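PDB 2VLA: restriction endonuclease R.BpuJI, which probably acts as a DNA-cutting endonuclease, this chain being its recognition domain, crystallised bound to cognate DNA. Local coordinates for residues A[133-137]-A[138-142]; A[23-26]-A[27-31]; A[104-107]-A[108-111]. One frame throughout, in Å; residues are numbered along the deposited sequence. Where two conformers were deposited one is given.

Interaction 1: residues A[133-137]-A[138-142]; sequences IQIRQ and FPYIL
At the N-terminal end of helix 137-150 the chain leaves an extended loop and winds into its first turn, where Arg136 at the N-cap position and Gln137 meet Phe138, Pro139, Tyr140 and Ile141. The N-cap carbonyl opens the helical bonding: Arg136 O accepts Tyr140 N at 3.2 Å. Next, Gln137 O takes Ile141 N at 2.8 Å. Pro139 sits in the first turn, where its missing N-H costs no bond, and its CG rests 3.9 Å from Arg136 CB. Beyond that point the Arg136 chain runs extended to Glu252, with which it forms a salt bridge, and to Lys250 O.

Gln137 and Phe138 lie alongside, pointing the same way, with amide and ring planes 17° apart. Gln137 CG makes a CH-pi contact over one ring face, 4.1 Å from the centroid; a chi1 of 73° sets CG between the backbone N and carbonyl carbon, and the bend at chi2 carries the amide along the ring. Its NE2 is held by Gln213 of helix 203-219. On another side of the turn, Ile135, which also lines the pocket of a bound polyether, crosses Tyr140 at about a right angle, its CD1 3.9 Å from Tyr140 CD2.

Interaction 2: residues A[23-26]-A[27-31]; sequences DNLL and PAYAN
Tyr29 N is hydrogen-bonded to Leu25 O at 2.8 Å, Ala30 N to Leu26 O at 3.1 Å and Ala28 N to Asn24 O at 3.2 Å. Asp23 O, whose i+4 partner is the nitrogen of Pro27, faces the proline ring instead, with Pro27 CG 3.3 Å away. This is a proline kink within helix 22-36: Pro27 N has no hydrogen to give, and the turn goes one bond short. Leu26 CB and Pro27 CD form a close pair at 3.4 Å, set largely by the peptide link between the two residues.

The aromatic contact belongs to Tyr29. With CG anti to the carbonyl carbon (chi1 -68°), its ring is set with one face under Leu25 O, 3.3 Å from the plane and offset toward the rim. Leu25 adds an apolar touch, CD2 to Tyr29 CE1 at 4.2 Å, and the phenol OH is hydrogen-bonded to His68. An alanine here is likely to leave His68 ND1 without its hydroxyl partner and to open a gap beside Leu25. Among apolar neighbours, Leu25 packs on Leu52, Ile55 and Leu56 of helix 41-56, while Leu26 turns to Phe105 and Phe106.

Interaction 3: residues A[104-107]-A[108-111]; sequences AFFK and DICF
Ile109 drives its CD1 against two neighbouring aromatic rings, and this is the tightly packed side of the contact. CD1 comes within 3.5 Å of Phe105 CE1 and 3.8 Å of Phe106 CD1, meeting each ring obliquely. Ile109 lies alongside Phe106, the two pointing the same way. The rings also meet each other: Phe105 CD1 stands 3.8 Å above the centre of the Phe106 ring. Different first torsions bring them together, since Phe105 has CG anti to the backbone N (chi1 -177°) whereas Phe106 has it anti to the carbonyl carbon (chi1 -73°). Outside the segments, Met79 touches Phe105, Leu219 of helix 203-219 touches Phe106, and Phe77 meets Phe106 edge-to-face.

All this sits on successive turns of helix 102-112, an alpha-helix with one face pressed into the protein. Its i to i+4 bonds run unbroken here: Asp108 N to Ala104 O, Ile109 N to Phe105 O at 3.2 Å, Cys110 N to Phe106 O, and Phe111 N to Lys107 O at 2.8 Å. Cys110 packs on Leu217 of helix 203-219.

The looser side carries Ala104, Lys107, Asp108 and Phe111, all partly exposed. Asp108 touches the preceding turn mainly through CB, 3.6 Å from Ala104 O, and its carboxylate leads away to a salt bridge between OD2 and Arg92 NE. Lys107 likewise leaves the contact, and in the conformer described its NZ is hydrogen-bonded to Ala220 O.

How the interactions relate
Helix 102-112 joins the three sites. Interaction 3 touches interaction 2 where Leu26 CD1 meets Phe105 CZ at 3.7 Å, and it touches interaction 1 where Phe138 CB comes 3.4 Å from Cys110 O. Interactions 1 and 2 do not meet: their centres lie 28 Å apart, on opposite sides of the chain's centre. The DNA is nearest to interaction 2, about 6 Å between closest atoms, against about 10 Å for interaction 3 and 12 Å for interaction 1. Interaction 1 alone contributes to the polyether pocket, through Gln134 and Ile135, and that ligand probably came from the crystallisation liquor.

Interaction 1: residues A[133-137]-A[138-142]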
ATOM      1  N   ILE A 133      -4.166  -2.916 -15.033  0.50 13.99           N
ATOM      2  CA  ILE A 133      -3.238  -3.143 -13.954  0.50 13.14           C
ATOM      3  C   ILE A 133      -3.755  -4.287 -13.063  0.50 15.08           C
ATOM      4  O   ILE A 133      -4.955  -4.386 -12.793  0.50 14.67           O
ATOM      5  CB  ILE A 133      -2.997  -1.851 -13.157  0.50 11.52           C
ATOM      6  CG1 ILE A 133      -2.197  -0.845 -14.013  0.50 13.82           C
ATOM      7  CG2 ILE A 133      -2.252  -2.151 -11.859  0.50 13.50           C
ATOM      8  CD1 ILE A 133      -2.016   0.557 -13.371  0.50 17.48           C
ATOM      9  N   GLN A 134      -2.848  -5.184 -12.680  1.00 11.82           N
ATOM     10  CA  GLN A 134      -3.176  -6.313 -11.779  1.00 12.02           C
ATOM     11  C   GLN A 134      -1.910  -6.881 -11.192  1.00 13.21           C
ATOM     12  O   GLN A 134      -1.144  -7.548 -11.863  1.00 14.06           O
ATOM     13  CB  GLN A 134      -3.997  -7.433 -12.463  1.00 15.62           C
ATOM     14  CG  GLN A 134      -3.816  -7.583 -13.881  1.00 21.10           C
ATOM     15  CD  GLN A 134      -4.713  -8.700 -14.453  1.00 22.03           C
ATOM     16  OE1 GLN A 134      -5.458  -9.380 -13.712  1.00 24.32           O
ATOM     17  NE2 GLN A 134      -4.629  -8.909 -15.763  1.00 20.46           N
ATOM     18  N   ILE A 135      -1.666  -6.563  -9.924  0.50 11.56           N
ATOM     19  CA  ILE A 135      -0.441  -6.957  -9.285  0.50 10.78           C
ATOM     20  C   ILE A 135      -0.572  -6.954  -7.766  0.50 10.67           C
ATOM     21  O   ILE A 135      -1.278  -6.119  -7.190  0.50 11.54           O
ATOM     22  CB  ILE A 135       0.721  -6.012  -9.705  0.50 11.24           C
ATOM     23  CG1 ILE A 135       2.078  -6.647  -9.385  0.50 12.51           C
ATOM     24  CG2 ILE A 135       0.567  -4.627  -9.040  0.50 11.89           C
ATOM     25  CD1 ILE A 135       2.460  -7.787 -10.323  0.50 12.91           C
ATOM     26  N   ARG A 136       0.111  -7.895  -7.128  1.00 11.30           N
ATOM     27  CA  ARG A 136       0.363  -7.841  -5.695  1.00 10.68           C
ATOM     28  C   ARG A 136       1.759  -7.286  -5.521  1.00 10.68           C
ATOM     29  O   ARG A 136       2.746  -7.994  -5.648  1.00 11.14           O
ATOM     30  CB  ARG A 136       0.307  -9.259  -5.090  1.00 12.09           C
ATOM     31  CG  ARG A 136      -0.984 -10.032  -5.376  1.00 11.22           C
ATOM     32  CD  ARG A 136      -0.983 -11.323  -4.613  1.00 13.98           C
ATOM     33  NE  ARG A 136      -2.095 -12.172  -4.993  1.00 14.93           N
ATOM     34  CZ  ARG A 136      -2.660 -13.049  -4.186  1.00 17.44           C
ATOM     35  NH1 ARG A 136      -2.234 -13.177  -2.935  1.00 16.31           N
ATOM     36  NH2 ARG A 136      -3.636 -13.817  -4.638  1.00 16.79           N
ATOM     37  N   GLN A 137       1.859  -5.973  -5.253  1.00 10.37           N
ATOM     38  CA  GLN A 137       3.139  -5.307  -5.453  1.00 10.09           C
ATOM     39  C   GLN A 137       4.179  -5.655  -4.391  1.00  9.78           C
ATOM     40  O   GLN A 137       5.365  -5.679  -4.687  1.00 10.17           O
ATOM     41  CB  GLN A 137       2.972  -3.772  -5.557  1.00 11.20           C
ATOM     42  CG  GLN A 137       2.657  -3.018  -4.256  1.00 11.64           C
ATOM     43  CD  GLN A 137       1.172  -2.863  -3.987  1.00 12.63           C
ATOM     44  OE1 GLN A 137       0.365  -3.764  -4.263  1.00 13.26           O
ATOM     45  NE2 GLN A 137       0.801  -1.734  -3.393  1.00 14.05           N
ATOM     46  N   PHE A 138       3.750  -6.021  -3.197  1.00  9.49           N
ATOM     47  CA  PHE A 138       4.738  -6.317  -2.153  1.00 10.08           C
ATOM     48  C   PHE A 138       5.398  -7.701  -2.308  1.00 10.15           C
ATOM     49  O   PHE A 138       6.613  -7.812  -2.300  1.00 10.81           O
ATOM     50  CB  PHE A 138       4.159  -6.071  -0.760  1.00 10.81           C
ATOM     51  CG  PHE A 138       3.938  -4.613  -0.474  1.00  9.92           C
ATOM     52  CD1 PHE A 138       5.017  -3.775  -0.374  1.00 10.39           C
ATOM     53  CD2 PHE A 138       2.698  -4.082  -0.423  1.00 10.48           C
ATOM     54  CE1 PHE A 138       4.843  -2.364  -0.119  1.00 12.76           C
ATOM     55  CE2 PHE A 138       2.496  -2.704  -0.194  1.00 10.69           C
ATOM     56  CZ  PHE A 138       3.601  -1.853  -0.041  1.00 11.78           C
ATOM     57  N   PRO A 139       4.595  -8.759  -2.577  1.00 10.59           N
ATOM     58  CA  PRO A 139       5.242  -9.972  -3.026  1.00 10.90           C
ATOM     59  C   PRO A 139       6.211  -9.732  -4.201  1.00 10.82           C
ATOM     60  O   PRO A 139       7.315 -10.267  -4.217  1.00 10.64           O
ATOM     61  CB  PRO A 139       4.054 -10.856  -3.428  1.00 11.19           C
ATOM     62  CG  PRO A 139       2.975 -10.431  -2.489  1.00 11.68           C
ATOM     63  CD  PRO A 139       3.149  -8.936  -2.380  1.00 10.26           C
ATOM     64  N   TYR A 140       5.793  -8.931  -5.163  1.00 10.18           N
ATOM     65  CA  TYR A 140       6.592  -8.708  -6.325  1.00 10.40           C
ATOM     66  C   TYR A 140       7.931  -8.007  -5.979  1.00 10.02           C
ATOM     67  O   TYR A 140       8.998  -8.403  -6.420  1.00 10.42           O
ATOM     68  CB  TYR A 140       5.815  -7.917  -7.386  1.00 10.90           C
ATOM     69  CG  TYR A 140       6.456  -7.970  -8.746  1.00 10.30           C
ATOM     70  CD1 TYR A 140       7.439  -7.077  -9.087  1.00 10.75           C
ATOM     71  CD2 TYR A 140       6.117  -8.971  -9.685  1.00 11.55           C
ATOM     72  CE1 TYR A 140       8.049  -7.125 -10.277  1.00 12.24           C
ATOM     73  CE2 TYR A 140       6.734  -9.017 -10.888  1.00 12.95           C
ATOM     74  CZ  TYR A 140       7.706  -8.102 -11.192  1.00 12.06           C
ATOM     75  OH  TYR A 140       8.375  -8.093 -12.388  1.00 12.67           O
ATOM     76  N   ILE A 141       7.853  -6.930  -5.174  1.00 10.06           N
ATOM     77  CA  ILE A 141       9.066  -6.197  -4.740  1.00 10.20           C
ATOM     78  C   ILE A 141      10.019  -7.138  -4.017  1.00 10.46           C
ATOM     79  O   ILE A 141      11.222  -7.162  -4.286  1.00 10.54           O
ATOM     80  CB  ILE A 141       8.708  -5.004  -3.814  1.00 11.14           C
ATOM     81  CG1 ILE A 141       8.044  -3.887  -4.608  1.00 12.15           C
ATOM     82  CG2 ILE A 141       9.964  -4.465  -3.107  1.00 11.93           C
ATOM     83  CD1 ILE A 141       7.213  -2.956  -3.750  1.00 15.64           C
ATOM     84  N   LEU A 142       9.480  -7.931  -3.099  1.00 10.56           N
ATOM     85  CA  LEU A 142      10.304  -8.841  -2.353  1.00 10.81           C
ATOM     86  C   LEU A 142      11.007  -9.859  -3.304  1.00 11.08           C
ATOM     87  O   LEU A 142      12.181 -10.153  -3.141  1.00 11.17           O
ATOM     88  CB  LEU A 142       9.456  -9.577  -1.319  1.00 10.86           C
ATOM     89  CG  LEU A 142       9.027  -8.698  -0.122  1.00 10.92           C
ATOM     90  CD1 LEU A 142       8.099  -9.531   0.748  1.00 13.51           C
ATOM     91  CD2 LEU A 142      10.257  -8.168   0.701  1.00 11.89           C
TER

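Interaction 2: residues A[23-26]-A[27-31]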
ATOM      1  N   ASP A  23       4.112   5.484  16.583  1.00 13.69           N
ATOM      2  CA  ASP A  23       4.085   4.710  17.783  1.00 15.89           C
ATOM      3  C   ASP A  23       3.071   5.265  18.798  1.00 15.03           C
ATOM      4  O   ASP A  23       2.640   4.544  19.694  1.00 17.28           O
ATOM      5  CB  ASP A  23       5.508   4.601  18.382  1.00 17.57           C
ATOM      6  CG  ASP A  23       6.421   3.666  17.537  1.00 24.65           C
ATOM      7  OD1 ASP A  23       6.374   2.438  17.743  1.00 35.06           O
ATOM      8  OD2 ASP A  23       7.075   4.157  16.582  1.00 30.04           O
ATOM      9  N   ASN A  24       2.660   6.526  18.621  1.00 13.55           N
ATOM     10  CA  ASN A  24       1.505   7.072  19.340  1.00 15.01           C
ATOM     11  C   ASN A  24       0.176   6.950  18.579  1.00 14.86           C
ATOM     12  O   ASN A  24      -0.867   6.663  19.169  1.00 15.89           O
ATOM     13  CB  ASN A  24       1.747   8.549  19.683  1.00 19.57           C
ATOM     14  CG  ASN A  24       2.598   8.719  20.860  1.00 28.50           C
ATOM     15  OD1 ASN A  24       2.517   7.950  21.807  1.00 35.07           O
ATOM     16  ND2 ASN A  24       3.427   9.749  20.843  1.00 31.34           N
ATOM     17  N   LEU A  25       0.203   7.211  17.286  1.00 13.75           N
ATOM     18  CA  LEU A  25      -1.029   7.235  16.513  1.00 12.98           C
ATOM     19  C   LEU A  25      -1.650   5.847  16.285  1.00 12.49           C
ATOM     20  O   LEU A  25      -2.853   5.719  16.298  1.00 13.45           O
ATOM     21  CB  LEU A  25      -0.797   7.938  15.175  1.00 12.51           C
ATOM     22  CG  LEU A  25      -0.817   9.443  15.192  1.00 15.06           C
ATOM     23  CD1 LEU A  25      -0.334   9.969  13.874  1.00 13.59           C
ATOM     24  CD2 LEU A  25      -2.234   9.953  15.520  1.00 18.46           C
ATOM     25  N   LEU A  26      -0.834   4.832  16.072  1.00 11.66           N
ATOM     26  CA  LEU A  26      -1.408   3.515  15.788  1.00 11.66           C
ATOM     27  C   LEU A  26      -2.179   2.964  17.001  1.00 13.01           C
ATOM     28  O   LEU A  26      -3.322   2.557  16.876  1.00 12.97           O
ATOM     29  CB  LEU A  26      -0.357   2.504  15.277  1.00 11.80           C
ATOM     30  CG  LEU A  26      -0.923   1.180  14.746  1.00 12.57           C
ATOM     31  CD1 LEU A  26      -1.855   1.457  13.578  1.00 20.10           C
ATOM     32  CD2 LEU A  26       0.207   0.238  14.354  1.00 16.19           C
ATOM     33  N   PRO A  27      -1.586   3.042  18.203  1.00 12.13           N
ATOM     34  CA  PRO A  27      -2.394   2.681  19.361  1.00 13.87           C
ATOM     35  C   PRO A  27      -3.626   3.559  19.540  1.00 12.76           C
ATOM     36  O   PRO A  27      -4.661   3.074  19.976  1.00 15.27           O
ATOM     37  CB  PRO A  27      -1.425   2.875  20.525  1.00 14.74           C
ATOM     38  CG  PRO A  27      -0.104   2.697  19.945  1.00 15.13           C
ATOM     39  CD  PRO A  27      -0.183   3.264  18.570  1.00 13.32           C
ATOM     40  N   ALA A  28      -3.511   4.860  19.263  1.00 14.61           N
ATOM     41  CA  ALA A  28      -4.658   5.730  19.383  1.00 14.10           C
ATOM     42  C   ALA A  28      -5.782   5.335  18.427  1.00 13.78           C
ATOM     43  O   ALA A  28      -6.932   5.172  18.852  1.00 15.14           O
ATOM     44  CB  ALA A  28      -4.252   7.197  19.181  1.00 16.77           C
ATOM     45  N   TYR A  29      -5.458   5.150  17.148  1.00 13.03           N
ATOM     46  CA  TYR A  29      -6.470   4.754  16.180  1.00 13.10           C
ATOM     47  C   TYR A  29      -7.164   3.470  16.698  1.00 12.09           C
ATOM     48  O   TYR A  29      -8.382   3.355  16.678  1.00 13.55           O
ATOM     49  CB  TYR A  29      -5.855   4.445  14.826  1.00 12.34           C
ATOM     50  CG  TYR A  29      -5.257   5.588  14.031  1.00 12.36           C
ATOM     51  CD1 TYR A  29      -5.763   6.888  14.081  1.00 12.56           C
ATOM     52  CD2 TYR A  29      -4.230   5.332  13.145  1.00 12.32           C
ATOM     53  CE1 TYR A  29      -5.190   7.910  13.296  1.00 12.73           C
ATOM     54  CE2 TYR A  29      -3.687   6.304  12.359  1.00 10.86           C
ATOM     55  CZ  TYR A  29      -4.165   7.586  12.411  1.00 11.18           C
ATOM     56  OH  TYR A  29      -3.559   8.523  11.601  1.00 12.64           O
ATOM     57  N   ALA A  30      -6.365   2.489  17.105  1.00 11.87           N
ATOM     58  CA  ALA A  30      -6.898   1.180  17.454  1.00 13.16           C
ATOM     59  C   ALA A  30      -7.776   1.258  18.698  1.00 13.28           C
ATOM     60  O   ALA A  30      -8.839   0.638  18.759  1.00 16.21           O
ATOM     61  CB  ALA A  30      -5.766   0.202  17.668  1.00 13.62           C
ATOM     62  N   ASN A  31      -7.317   1.987  19.699  1.00 14.01           N
ATOM     63  CA  ASN A  31      -8.037   2.067  20.968  1.00 14.23           C
ATOM     64  C   ASN A  31      -9.291   2.879  20.834  1.00 15.66           C
ATOM     65  O   ASN A  31     -10.308   2.552  21.429  1.00 17.30           O
ATOM     66  CB  ASN A  31      -7.139   2.615  22.073  1.00 15.52           C
ATOM     67  CG  ASN A  31      -6.218   1.553  22.639  1.00 16.15           C
ATOM     68  OD1 ASN A  31      -6.612   0.386  22.777  1.00 21.56           O
ATOM     69  ND2 ASN A  31      -5.003   1.927  22.942  1.00 17.60           N
TER

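Interaction 3: residues A[104-107]-A[108-111]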
ATOM      1  N   ALA A 104       3.788  -6.923  12.520  1.00 11.77           N
ATOM      2  CA  ALA A 104       2.803  -7.862  11.966  1.00 11.01           C
ATOM      3  C   ALA A 104       1.616  -7.141  11.358  1.00 11.69           C
ATOM      4  O   ALA A 104       1.076  -7.583  10.375  1.00 11.61           O
ATOM      5  CB  ALA A 104       2.334  -8.839  13.022  1.00 12.29           C
ATOM      6  N   PHE A 105       1.229  -6.019  11.929  1.00 11.14           N
ATOM      7  CA  PHE A 105       0.180  -5.186  11.386  1.00 10.33           C
ATOM      8  C   PHE A 105       0.558  -4.762   9.968  1.00 10.86           C
ATOM      9  O   PHE A 105      -0.241  -4.861   9.039  1.00 10.57           O
ATOM     10  CB  PHE A 105      -0.007  -3.963  12.306  1.00 10.14           C
ATOM     11  CG  PHE A 105      -1.114  -3.026  11.899  1.00  9.91           C
ATOM     12  CD1 PHE A 105      -0.860  -1.968  11.055  1.00 10.25           C
ATOM     13  CD2 PHE A 105      -2.366  -3.121  12.480  1.00 10.65           C
ATOM     14  CE1 PHE A 105      -1.855  -1.053  10.743  1.00 12.34           C
ATOM     15  CE2 PHE A 105      -3.366  -2.230  12.167  1.00 11.08           C
ATOM     16  CZ  PHE A 105      -3.105  -1.171  11.316  1.00 11.06           C
ATOM     17  N   PHE A 106       1.793  -4.313   9.786  1.00 10.17           N
ATOM     18  CA  PHE A 106       2.240  -3.871   8.480  1.00 10.29           C
ATOM     19  C   PHE A 106       2.580  -5.010   7.531  1.00 10.16           C
ATOM     20  O   PHE A 106       2.385  -4.888   6.329  1.00 10.53           O
ATOM     21  CB  PHE A 106       3.360  -2.854   8.611  1.00  9.91           C
ATOM     22  CG  PHE A 106       2.872  -1.541   9.085  1.00 10.40           C
ATOM     23  CD1 PHE A 106       2.132  -0.753   8.248  1.00 12.09           C
ATOM     24  CD2 PHE A 106       3.008  -1.159  10.417  1.00 10.63           C
ATOM     25  CE1 PHE A 106       1.584   0.422   8.697  1.00 12.00           C
ATOM     26  CE2 PHE A 106       2.433  -0.024  10.867  1.00 10.97           C
ATOM     27  CZ  PHE A 106       1.737   0.780  10.017  1.00 13.18           C
ATOM     28  N   LYS A 107       3.039  -6.143   8.070  0.50 10.63           N
ATOM     29  CA  LYS A 107       3.194  -7.359   7.243  0.50 12.73           C
ATOM     30  C   LYS A 107       1.874  -7.692   6.578  0.50 12.01           C
ATOM     31  O   LYS A 107       1.827  -7.982   5.381  0.50 11.93           O
ATOM     32  CB  LYS A 107       3.656  -8.547   8.095  0.50 16.04           C
ATOM     33  CG  LYS A 107       5.155  -8.574   8.386  0.50 16.38           C
ATOM     34  CD  LYS A 107       5.524  -9.718   9.330  0.50 18.87           C
ATOM     35  CE  LYS A 107       7.045  -9.774   9.601  0.50 21.13           C
ATOM     36  NZ  LYS A 107       7.467  -8.909  10.717  0.50 18.72           N
ATOM     37  N   ASP A 108       0.797  -7.638   7.350  1.00 11.20           N
ATOM     38  CA  ASP A 108      -0.521  -8.002   6.848  1.00 12.06           C
ATOM     39  C   ASP A 108      -0.998  -7.014   5.783  1.00 11.22           C
ATOM     40  O   ASP A 108      -1.547  -7.418   4.760  1.00 11.75           O
ATOM     41  CB  ASP A 108      -1.523  -8.064   8.002  1.00 13.12           C
ATOM     42  CG  ASP A 108      -2.871  -8.623   7.577  1.00 15.84           C
ATOM     43  OD1 ASP A 108      -2.943  -9.860   7.268  1.00 18.49           O
ATOM     44  OD2 ASP A 108      -3.852  -7.848   7.522  1.00 17.07           O
ATOM     45  N   ILE A 109      -0.796  -5.721   6.022  1.00 11.72           N
ATOM     46  CA  ILE A 109      -1.054  -4.723   5.011  1.00 11.03           C
ATOM     47  C   ILE A 109      -0.305  -5.042   3.698  1.00 10.76           C
ATOM     48  O   ILE A 109      -0.897  -4.990   2.608  1.00 11.16           O
ATOM     49  CB  ILE A 109      -0.693  -3.308   5.535  1.00 10.51           C
ATOM     50  CG1 ILE A 109      -1.815  -2.821   6.475  1.00 11.17           C
ATOM     51  CG2 ILE A 109      -0.441  -2.335   4.391  1.00 11.42           C
ATOM     52  CD1 ILE A 109      -1.500  -1.501   7.253  1.00 12.94           C
ATOM     53  N   CYS A 110       0.967  -5.412   3.806  1.00 10.83           N
ATOM     54  CA  CYS A 110       1.780  -5.665   2.627  1.00 10.24           C
ATOM     55  C   CYS A 110       1.299  -6.937   1.935  1.00 10.54           C
ATOM     56  O   CYS A 110       1.281  -7.015   0.697  1.00 11.75           O
ATOM     57  CB  CYS A 110       3.257  -5.782   2.991  1.00 10.71           C
ATOM     58  SG  CYS A 110       4.031  -4.198   3.448  1.00 12.54           S
ATOM     59  N   PHE A 111       0.858  -7.907   2.721  1.00 11.27           N
ATOM     60  CA  PHE A 111       0.352  -9.177   2.170  1.00 11.38           C
ATOM     61  C   PHE A 111      -0.911  -8.968   1.347  1.00 10.80           C
ATOM     62  O   PHE A 111      -1.114  -9.644   0.303  1.00 13.52           O
ATOM     63  CB  PHE A 111       0.098 -10.149   3.290  1.00 12.38           C
ATOM     64  CG  PHE A 111      -0.311 -11.513   2.803  1.00 13.45           C
ATOM     65  CD1 PHE A 111       0.634 -12.401   2.260  1.00 17.61           C
ATOM     66  CD2 PHE A 111      -1.627 -11.880   2.797  1.00 18.70           C
ATOM     67  CE1 PHE A 111       0.240 -13.642   1.748  1.00 21.21           C
ATOM     68  CE2 PHE A 111      -2.015 -13.124   2.289  1.00 24.82           C
ATOM     69  CZ  PHE A 111      -1.060 -13.990   1.769  1.00 17.71           C
TER